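Local coordinates for glyoxalase family protein (Bacillus cereus, PDB 1ZSW) that is of unknown function but binds a zinc ion and belongs to the glyoxalase (VOC) superfamily, whose members are often metal-dependent enzymes, at residues V57-N62 / S67-F72; L186-R189 / K193-S196; E313-P318 / E327-L332. All coordinates share one frame; numbering follows the deposited sequence. Where two conformers were deposited one is given.

Interaction 1 and interaction 2 are buried contacts on opposite sides of the chain's centre, one in each glyoxalase-family region. Their nearest atoms are about 17 Å apart. Interaction 1 is a beta hairpin held mainly by backbone hydrogen bonds, and it runs close to the zinc site. Interaction 2 packs a helix on a strand and relies on one methionine methyl group. Interaction 3 is partly buried and lies near the surface, in the C-terminal part of the chain. It touches interaction 1, because residues 313-318 run beside strand 55-62. Like interaction 2 it is apolar between its segments, but there a loop takes the place of the strand.

Interaction 1. Residues V57-N62 / S67-F72; sequences VKMTVN and SMYHLF
Val57 overlaps the base of the Phe72 side chain, with its CG2 methyl 3.6 Å from CB of Phe72. The two cross at about a right angle. They belong to a beta hairpin of strands 55-62 and 69-74, the second and third strands of a beta-alpha-beta-beta-beta module of the VOC fold. The hairpin has a classic beta bulge, as Val57 and Lys58 both face Phe72. Val57 N bonds to Phe72 O from above the carbonyl plane, and Lys58 N adds a weak bond to the same oxygen. Regular antiparallel pairing follows. Phe72 N reaches Lys58 O at 2.9 Å, and Thr60 and His70 form a second hydrogen-bonded pair. Asn62 N bonds to Met68 O.

On one face of the sheet Met59 lies alongside Leu71 and Tyr69. Its CG is 4.0 Å from Leu71 CD2, and its sulfur makes an oblique Met-aromatic contact with the Tyr69 ring. Lys58, Thr60, His70 and Phe72 take the other face. There Thr60 CG2 meets the Phe72 ring at its edge. Thr60 OG1 is anti to its own N (chi1 -171°) and bonds to Asp316 O.

In the conformer given, Phe72 CE1 lies over one face of the His70 ring, offset toward its rim, 3.6 Å above the plane. Phe87 also stacks with that ring. His70 NE2 bonds to Ser85 OG. The His70 side chain is about 6 Å from the zinc ion, so the hairpin lies beside the metal site without supplying a ligand. A water bridges the strands: it donates to Val61 O at 2.7 Å and lies in the ring plane, 2.8 Å from His70 ND1. Asn62 OD1 is hydrogen-bonded to Asp64 N, and its ND2 adds a weak but straight bond to Met68 SD at 3.5 Å.

Interaction 2. Residues L186-R189 / K193-S196; sequences LTVR and KMAS
Met194 reaches from helix 191-201 to strand 180-188 and touches two strand side chains with its terminal methyl. Its CE is 3.8 Å from Leu186 CD1 and 4.0 Å from Val188 CG1. Its sulfur also approaches Leu186 CD1, at 3.9 Å. Both strand side chains cross the methionine at about a right angle. The contact is wholly apolar.

The methionine chain leaves the helix with CG opposite the backbone N (chi1 177°). It then bends at chi2 and again at chi3, which brings the methyl against both Leu186 and Val188. These two point to the same side of the strand, two residues apart. Their backbone is fixed by hydrogen bonds to strand 227-231 and the residue after it: Leu186 pairs with Val228 and Lys230, and Val188 with Lys230 and Leu232.

Further apolar side chains close round the group. Val229 touches Val188 and Met194, and Phe293 of strand 292-300 touches Leu186 and Met194. The contact thus joins the first strand and helix of the second VOC region, with helix 191-201 lying against strand 180-188 and its parallel neighbour 227-231.

Interaction 3. Residues E313-P318 / E327-L332; sequences EKLDLP and EIEANL
The C-terminal part of the chain, beyond strand 292-300, folds back on itself here. Loop residues 313-318 pack against the last turn of helix 325-330 and the residues just after it. Leu315 makes three of the four contacts, all through its CD2 methyl. This methyl lies 3.7 Å from Glu329 CG and 3.8 Å from Leu332 CD1, with Ile328 CG2 a little farther off at 4.4 Å. Leu315 holds CG opposite its backbone N (chi1 -178°), and this extends the side chain toward the helix. It slides past Glu329 in the opposite direction and meets Leu332 at about a right angle.

Leu317 makes the remaining contact, with CD2 4.3 Å from Ile328 CG2. Ile328 therefore meets both leucines of the loop, while Glu329 adds only the aliphatic part of its chain. The Glu329 carboxylate turns to a salt bridge between OE2 and Arg325 NH1. The same NH1 also bonds to Leu315 O, so Arg325 ties the loop backbone to the helix.

Asn331 N bonds to Glu327 O at 3.2 Å. Leu332 N bonds to Glu329 O over a shorter span. The Leu332 side chain is directed toward the loop. Beneath the contact is the hairpin strand 55-62. Val61 is touched by Leu317, Ile328 and Leu332, and the backbone of Asp316 is hydrogen-bonded to that of Met59. The loop thus runs along the outermost strand of the eight-stranded sheet. Ile328 is buried while Glu327 and Glu329 are exposed, an arrangement characteristic of a short amphipathic helix docked by its apolar side, here on a loop and on the edge strand of a VOC-fold sheet.

Interaction 1. Residues V57-N62 / S67-F72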
loop_
_atom_site.group_PDB
_atom_site.type_symbol
_atom_site.label_atom_id
_atom_site.label_comp_id
_atom_site.label_asym_id
_atom_site.label_seq_id
_atom_site.Cartn_x
_atom_site.Cartn_y
_atom_site.Cartn_z
ATOM N N VAL A 57 13.176 0.727 -4.764
ATOM C CA VAL A 57 13.050 -0.079 -5.987
ATOM C C VAL A 57 12.850 0.790 -7.214
ATOM O O VAL A 57 13.034 0.314 -8.328
ATOM C CB VAL A 57 11.967 -1.189 -5.886
ATOM C CG1 VAL A 57 12.377 -2.213 -4.828
ATOM C CG2 VAL A 57 10.580 -0.615 -5.502
ATOM N N LYS A 58 12.435 2.041 -7.024
ATOM C CA LYS A 58 12.252 2.945 -8.158
ATOM C C LYS A 58 12.304 4.387 -7.726
ATOM O O LYS A 58 11.667 4.800 -6.740
ATOM C CB LYS A 58 10.942 2.666 -8.919
ATOM C CG LYS A 58 11.014 3.052 -10.421
ATOM C CD LYS A 58 11.059 1.747 -11.254
ATOM C CE LYS A 58 11.796 1.877 -12.571
ATOM N NZ LYS A 58 12.393 0.551 -12.957
ATOM N N MET A 59 13.106 5.153 -8.442
ATOM C CA MET A 59 13.214 6.575 -8.237
ATOM C C MET A 59 12.739 7.157 -9.546
ATOM O O MET A 59 13.442 7.053 -10.562
ATOM C CB MET A 59 14.663 6.972 -7.962
ATOM C CG MET A 59 14.895 8.449 -7.870
ATOM S SD MET A 59 16.514 8.837 -7.152
ATOM C CE MET A 59 17.619 8.036 -8.316
ATOM N N THR A 60 11.554 7.748 -9.526
ATOM C CA THR A 60 10.957 8.295 -10.785
ATOM C C THR A 60 10.218 9.589 -10.485
ATOM O O THR A 60 10.523 10.267 -9.479
ATOM C CB THR A 60 10.130 7.195 -11.513
ATOM O OG1 THR A 60 9.725 7.634 -12.831
ATOM C CG2 THR A 60 8.907 6.798 -10.706
ATOM N N VAL A 61 9.304 9.973 -11.388
ATOM C CA VAL A 61 8.474 11.175 -11.228
ATOM C C VAL A 61 7.012 10.798 -11.373
ATOM O O VAL A 61 6.686 9.734 -11.919
ATOM C CB VAL A 61 8.854 12.305 -12.223
ATOM C CG1 VAL A 61 10.296 12.814 -11.969
ATOM C CG2 VAL A 61 8.633 11.891 -13.696
ATOM N N ASN A 62 6.146 11.634 -10.808
ATOM C CA ASN A 62 4.695 11.482 -10.921
ATOM C C ASN A 62 4.367 11.568 -12.399
ATOM O O ASN A 62 4.703 12.561 -13.042
ATOM C CB ASN A 62 4.021 12.599 -10.128
ATOM C CG ASN A 62 2.482 12.531 -10.149
ATOM O OD1 ASN A 62 1.881 11.825 -10.948
ATOM N ND2 ASN A 62 1.848 13.290 -9.251
ATOM N N SER A 67 7.265 17.102 -12.517
ATOM C CA SER A 67 8.079 17.979 -11.659
ATOM C C SER A 67 8.236 17.427 -10.227
ATOM O O SER A 67 9.033 17.944 -9.419
ATOM C CB SER A 67 7.478 19.383 -11.604
ATOM O OG SER A 67 6.293 19.410 -10.833
ATOM N N MET A 68 7.494 16.357 -9.935
ATOM C CA MET A 68 7.394 15.823 -8.595
ATOM C C MET A 68 8.054 14.454 -8.522
ATOM O O MET A 68 7.699 13.598 -9.307
ATOM C CB MET A 68 5.893 15.681 -8.312
ATOM C CG MET A 68 5.520 15.106 -7.019
ATOM S SD MET A 68 3.724 15.066 -6.900
ATOM C CE MET A 68 3.208 16.749 -7.305
ATOM N N TYR A 69 8.974 14.235 -7.563
ATOM C CA TYR A 69 9.524 12.889 -7.340
ATOM C C TYR A 69 8.426 11.929 -6.916
ATOM O O TYR A 69 7.488 12.302 -6.194
ATOM C CB TYR A 69 10.581 12.877 -6.242
ATOM C CG TYR A 69 12.047 13.118 -6.640
ATOM C CD1 TYR A 69 12.770 14.163 -6.082
ATOM C CD2 TYR A 69 12.694 12.270 -7.534
ATOM C CE1 TYR A 69 14.113 14.368 -6.414
ATOM C CE2 TYR A 69 14.037 12.469 -7.879
ATOM C CZ TYR A 69 14.736 13.504 -7.303
ATOM O OH TYR A 69 16.064 13.699 -7.647
ATOM N N HIS A 70 8.566 10.691 -7.368
ATOM C CA HIS A 70 7.764 9.574 -6.930
ATOM C C HIS A 70 8.758 8.452 -6.584
ATOM O O HIS A 70 9.464 7.930 -7.442
ATOM C CB HIS A 70 6.739 9.155 -8.008
ATOM C CG HIS A 70 5.700 8.196 -7.529
ATOM N ND1 HIS A 70 4.857 7.517 -8.391
ATOM C CD2 HIS A 70 5.384 7.772 -6.278
ATOM C CE1 HIS A 70 4.042 6.748 -7.685
ATOM N NE2 HIS A 70 4.350 6.874 -6.405
ATOM N N LEU A 71 8.856 8.103 -5.298
ATOM C CA LEU A 71 9.813 7.113 -4.837
ATOM C C LEU A 71 9.112 5.843 -4.341
ATOM O O LEU A 71 8.103 5.929 -3.611
ATOM C CB LEU A 71 10.647 7.704 -3.677
ATOM C CG LEU A 71 11.211 9.120 -3.834
ATOM C CD1 LEU A 71 12.017 9.396 -2.607
ATOM C CD2 LEU A 71 12.103 9.221 -5.080
ATOM N N PHE A 72 9.531 4.662 -4.823
ATOM C CA PHE A 72 8.941 3.404 -4.339
ATOM C C PHE A 72 9.995 2.695 -3.515
ATOM O O PHE A 72 11.210 2.727 -3.830
ATOM C CB PHE A 72 8.557 2.408 -5.468
ATOM C CG PHE A 72 7.366 2.801 -6.316
ATOM C CD1 PHE A 72 7.492 3.774 -7.302
ATOM C CD2 PHE A 72 6.144 2.130 -6.182
ATOM C CE1 PHE A 72 6.412 4.104 -8.124
ATOM C CE2 PHE A 72 5.044 2.453 -7.001
ATOM C CZ PHE A 72 5.184 3.447 -7.972
HETATM O O HOH W 1 5.035 7.671 -11.186
#

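Interaction 2. Residues L186-R189 / K193-S196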
loop_
_atom_site.group_PDB
_atom_site.type_symbol
_atom_site.label_atom_id
_atom_site.label_comp_id
_atom_site.label_asym_id
_atom_site.label_seq_id
_atom_site.Cartn_x
_atom_site.Cartn_y
_atom_site.Cartn_z
ATOM N N LEU A 186 -8.654 1.724 7.432
ATOM C CA LEU A 186 -9.518 2.766 6.808
ATOM C C LEU A 186 -10.388 3.336 7.942
ATOM O O LEU A 186 -10.997 2.546 8.668
ATOM C CB LEU A 186 -10.429 2.147 5.732
ATOM C CG LEU A 186 -9.728 1.332 4.636
ATOM C CD1 LEU A 186 -10.683 0.844 3.575
ATOM C CD2 LEU A 186 -8.604 2.156 3.979
ATOM N N THR A 187 -10.440 4.651 8.054
ATOM C CA THR A 187 -11.294 5.306 9.091
ATOM C C THR A 187 -12.408 6.007 8.302
ATOM O O THR A 187 -12.130 6.776 7.381
ATOM C CB THR A 187 -10.458 6.290 9.922
ATOM O OG1 THR A 187 -9.411 5.571 10.614
ATOM C CG2 THR A 187 -11.331 6.969 11.012
ATOM N N VAL A 188 -13.659 5.710 8.627
ATOM C CA VAL A 188 -14.763 6.199 7.829
ATOM C C VAL A 188 -15.948 6.686 8.677
ATOM O O VAL A 188 -16.078 6.278 9.832
ATOM C CB VAL A 188 -15.303 5.087 6.858
ATOM C CG1 VAL A 188 -14.220 4.734 5.817
ATOM C CG2 VAL A 188 -15.744 3.818 7.617
ATOM N N ARG A 189 -16.795 7.530 8.092
ATOM C CA ARG A 189 -18.080 7.918 8.747
ATOM C C ARG A 189 -19.110 6.808 8.697
ATOM O O ARG A 189 -19.893 6.623 9.656
ATOM C CB ARG A 189 -18.667 9.157 8.072
ATOM C CG ARG A 189 -17.837 10.418 8.255
ATOM C CD ARG A 189 -18.346 11.288 9.463
ATOM N NE ARG A 189 -17.619 12.562 9.534
ATOM C CZ ARG A 189 -17.470 13.387 8.502
ATOM N NH1 ARG A 189 -18.045 13.101 7.340
ATOM N NH2 ARG A 189 -16.755 14.484 8.612
ATOM N N LYS A 193 -21.374 1.190 4.771
ATOM C CA LYS A 193 -21.202 1.409 3.333
ATOM C C LYS A 193 -19.867 0.831 2.892
ATOM O O LYS A 193 -19.788 0.214 1.822
ATOM C CB LYS A 193 -21.330 2.907 3.011
ATOM C CG LYS A 193 -22.731 3.484 3.327
ATOM C CD LYS A 193 -22.960 4.776 2.557
ATOM C CE LYS A 193 -24.420 4.918 2.093
ATOM N NZ LYS A 193 -24.749 4.020 0.931
ATOM N N MET A 194 -18.825 1.008 3.696
ATOM C CA MET A 194 -17.511 0.459 3.340
ATOM C C MET A 194 -17.542 -1.068 3.351
ATOM O O MET A 194 -17.033 -1.725 2.431
ATOM C CB MET A 194 -16.401 1.001 4.270
ATOM C CG MET A 194 -15.004 0.393 3.994
ATOM S SD MET A 194 -14.386 0.724 2.320
ATOM C CE MET A 194 -13.991 2.407 2.530
ATOM N N ALA A 195 -18.174 -1.633 4.384
ATOM C CA ALA A 195 -18.333 -3.079 4.478
ATOM C C ALA A 195 -19.035 -3.649 3.265
ATOM O O ALA A 195 -18.595 -4.670 2.746
ATOM C CB ALA A 195 -19.103 -3.451 5.765
ATOM N N SER A 196 -20.127 -3.007 2.820
ATOM C CA SER A 196 -20.869 -3.454 1.648
ATOM C C SER A 196 -19.999 -3.440 0.399
ATOM O O SER A 196 -20.004 -4.368 -0.393
ATOM C CB SER A 196 -22.094 -2.549 1.445
ATOM O OG SER A 196 -22.808 -2.932 0.266
#

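Interaction 3. Residues E313-P318 / E327-L332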
loop_
_atom_site.group_PDB
_atom_site.type_symbol
_atom_site.label_atom_id
_atom_site.label_comp_id
_atom_site.label_asym_id
_atom_site.label_seq_id
_atom_site.Cartn_x
_atom_site.Cartn_y
_atom_site.Cartn_z
ATOM N N GLU A 313 18.505 2.855 -8.599
ATOM C CA GLU A 313 19.763 3.577 -8.490
ATOM C C GLU A 313 19.823 4.888 -9.267
ATOM O O GLU A 313 20.488 5.837 -8.836
ATOM C CB GLU A 313 20.914 2.666 -8.915
ATOM C CG GLU A 313 21.092 1.464 -8.002
ATOM C CD GLU A 313 22.292 0.624 -8.370
ATOM O OE1 GLU A 313 23.048 1.028 -9.289
ATOM O OE2 GLU A 313 22.466 -0.441 -7.741
ATOM N N LYS A 314 19.148 4.944 -10.411
ATOM C CA LYS A 314 19.088 6.190 -11.160
ATOM C C LYS A 314 17.656 6.603 -11.430
ATOM O O LYS A 314 16.719 5.889 -11.062
ATOM C CB LYS A 314 19.913 6.122 -12.450
ATOM C CG LYS A 314 19.547 5.012 -13.411
ATOM C CD LYS A 314 20.738 4.708 -14.330
ATOM C CE LYS A 314 20.299 4.184 -15.706
ATOM N NZ LYS A 314 19.435 2.950 -15.644
ATOM N N LEU A 315 17.496 7.766 -12.055
ATOM C CA LEU A 315 16.177 8.321 -12.324
ATOM C C LEU A 315 15.561 7.641 -13.514
ATOM O O LEU A 315 16.018 7.845 -14.647
ATOM C CB LEU A 315 16.260 9.819 -12.573
ATOM C CG LEU A 315 14.930 10.534 -12.829
ATOM C CD1 LEU A 315 14.068 10.541 -11.558
ATOM C CD2 LEU A 315 15.188 11.951 -13.298
ATOM N N ASP A 316 14.550 6.816 -13.249
ATOM C CA ASP A 316 13.869 6.061 -14.288
ATOM C C ASP A 316 12.638 6.798 -14.752
ATOM O O ASP A 316 11.935 7.426 -13.957
ATOM C CB ASP A 316 13.487 4.671 -13.789
ATOM C CG ASP A 316 14.710 3.778 -13.560
ATOM O OD1 ASP A 316 15.760 3.992 -14.224
ATOM O OD2 ASP A 316 14.621 2.857 -12.717
ATOM N N LEU A 317 12.382 6.728 -16.053
ATOM C CA LEU A 317 11.235 7.403 -16.638
ATOM C C LEU A 317 10.479 6.438 -17.519
ATOM O O LEU A 317 11.081 5.542 -18.124
ATOM C CB LEU A 317 11.667 8.620 -17.452
ATOM C CG LEU A 317 12.366 9.741 -16.690
ATOM C CD1 LEU A 317 12.981 10.721 -17.660
ATOM C CD2 LEU A 317 11.406 10.423 -15.689
ATOM N N PRO A 318 9.151 6.612 -17.588
ATOM C CA PRO A 318 8.339 5.852 -18.525
ATOM C C PRO A 318 8.749 6.342 -19.924
ATOM O O PRO A 318 9.174 7.489 -20.048
ATOM C CB PRO A 318 6.904 6.278 -18.170
ATOM C CG PRO A 318 7.052 7.633 -17.511
ATOM C CD PRO A 318 8.362 7.576 -16.787
ATOM N N GLU A 327 14.883 18.335 -19.438
ATOM C CA GLU A 327 14.046 19.275 -18.701
ATOM C C GLU A 327 13.728 18.740 -17.308
ATOM O O GLU A 327 13.898 19.453 -16.314
ATOM C CB GLU A 327 12.746 19.562 -19.473
ATOM C CG GLU A 327 11.624 20.253 -18.665
ATOM C CD GLU A 327 11.853 21.754 -18.441
ATOM O OE1 GLU A 327 12.913 22.286 -18.857
ATOM O OE2 GLU A 327 10.960 22.406 -17.844
ATOM N N ILE A 328 13.254 17.492 -17.248
ATOM C CA ILE A 328 12.861 16.854 -15.986
ATOM C C ILE A 328 14.045 16.819 -15.007
ATOM O O ILE A 328 13.919 17.245 -13.847
ATOM C CB ILE A 328 12.254 15.434 -16.238
ATOM C CG1 ILE A 328 10.897 15.558 -16.943
ATOM C CG2 ILE A 328 12.095 14.634 -14.936
ATOM C CD1 ILE A 328 10.378 14.257 -17.569
ATOM N N GLU A 329 15.192 16.345 -15.489
ATOM C CA GLU A 329 16.394 16.235 -14.663
ATOM C C GLU A 329 16.866 17.583 -14.139
ATOM O O GLU A 329 17.262 17.695 -12.981
ATOM C CB GLU A 329 17.532 15.524 -15.413
ATOM C CG GLU A 329 17.324 14.014 -15.555
ATOM C CD GLU A 329 18.561 13.261 -16.032
ATOM O OE1 GLU A 329 19.472 13.879 -16.624
ATOM O OE2 GLU A 329 18.621 12.033 -15.818
ATOM N N ALA A 330 16.806 18.599 -14.998
ATOM C CA ALA A 330 17.223 19.956 -14.644
ATOM C C ALA A 330 16.406 20.548 -13.491
ATOM O O ALA A 330 16.937 21.328 -12.694
ATOM C CB ALA A 330 17.169 20.860 -15.868
ATOM N N ASN A 331 15.130 20.165 -13.393
ATOM C CA ASN A 331 14.232 20.688 -12.358
ATOM C C ASN A 331 14.237 19.883 -11.041
ATOM O O ASN A 331 13.553 20.251 -10.084
ATOM C CB ASN A 331 12.800 20.797 -12.893
ATOM C CG ASN A 331 11.929 21.728 -12.060
ATOM O OD1 ASN A 331 12.098 22.951 -12.092
ATOM N ND2 ASN A 331 10.987 21.154 -11.316
ATOM N N LEU A 332 15.027 18.816 -10.974
ATOM C CA LEU A 332 15.059 17.980 -9.767
ATOM C C LEU A 332 16.381 18.064 -9.012
ATOM O O LEU A 332 17.455 17.998 -9.613
ATOM C CB LEU A 332 14.773 16.514 -10.114
ATOM C CG LEU A 332 13.436 16.191 -10.781
ATOM C CD1 LEU A 332 13.538 14.868 -11.529
ATOM C CD2 LEU A 332 12.287 16.170 -9.784
#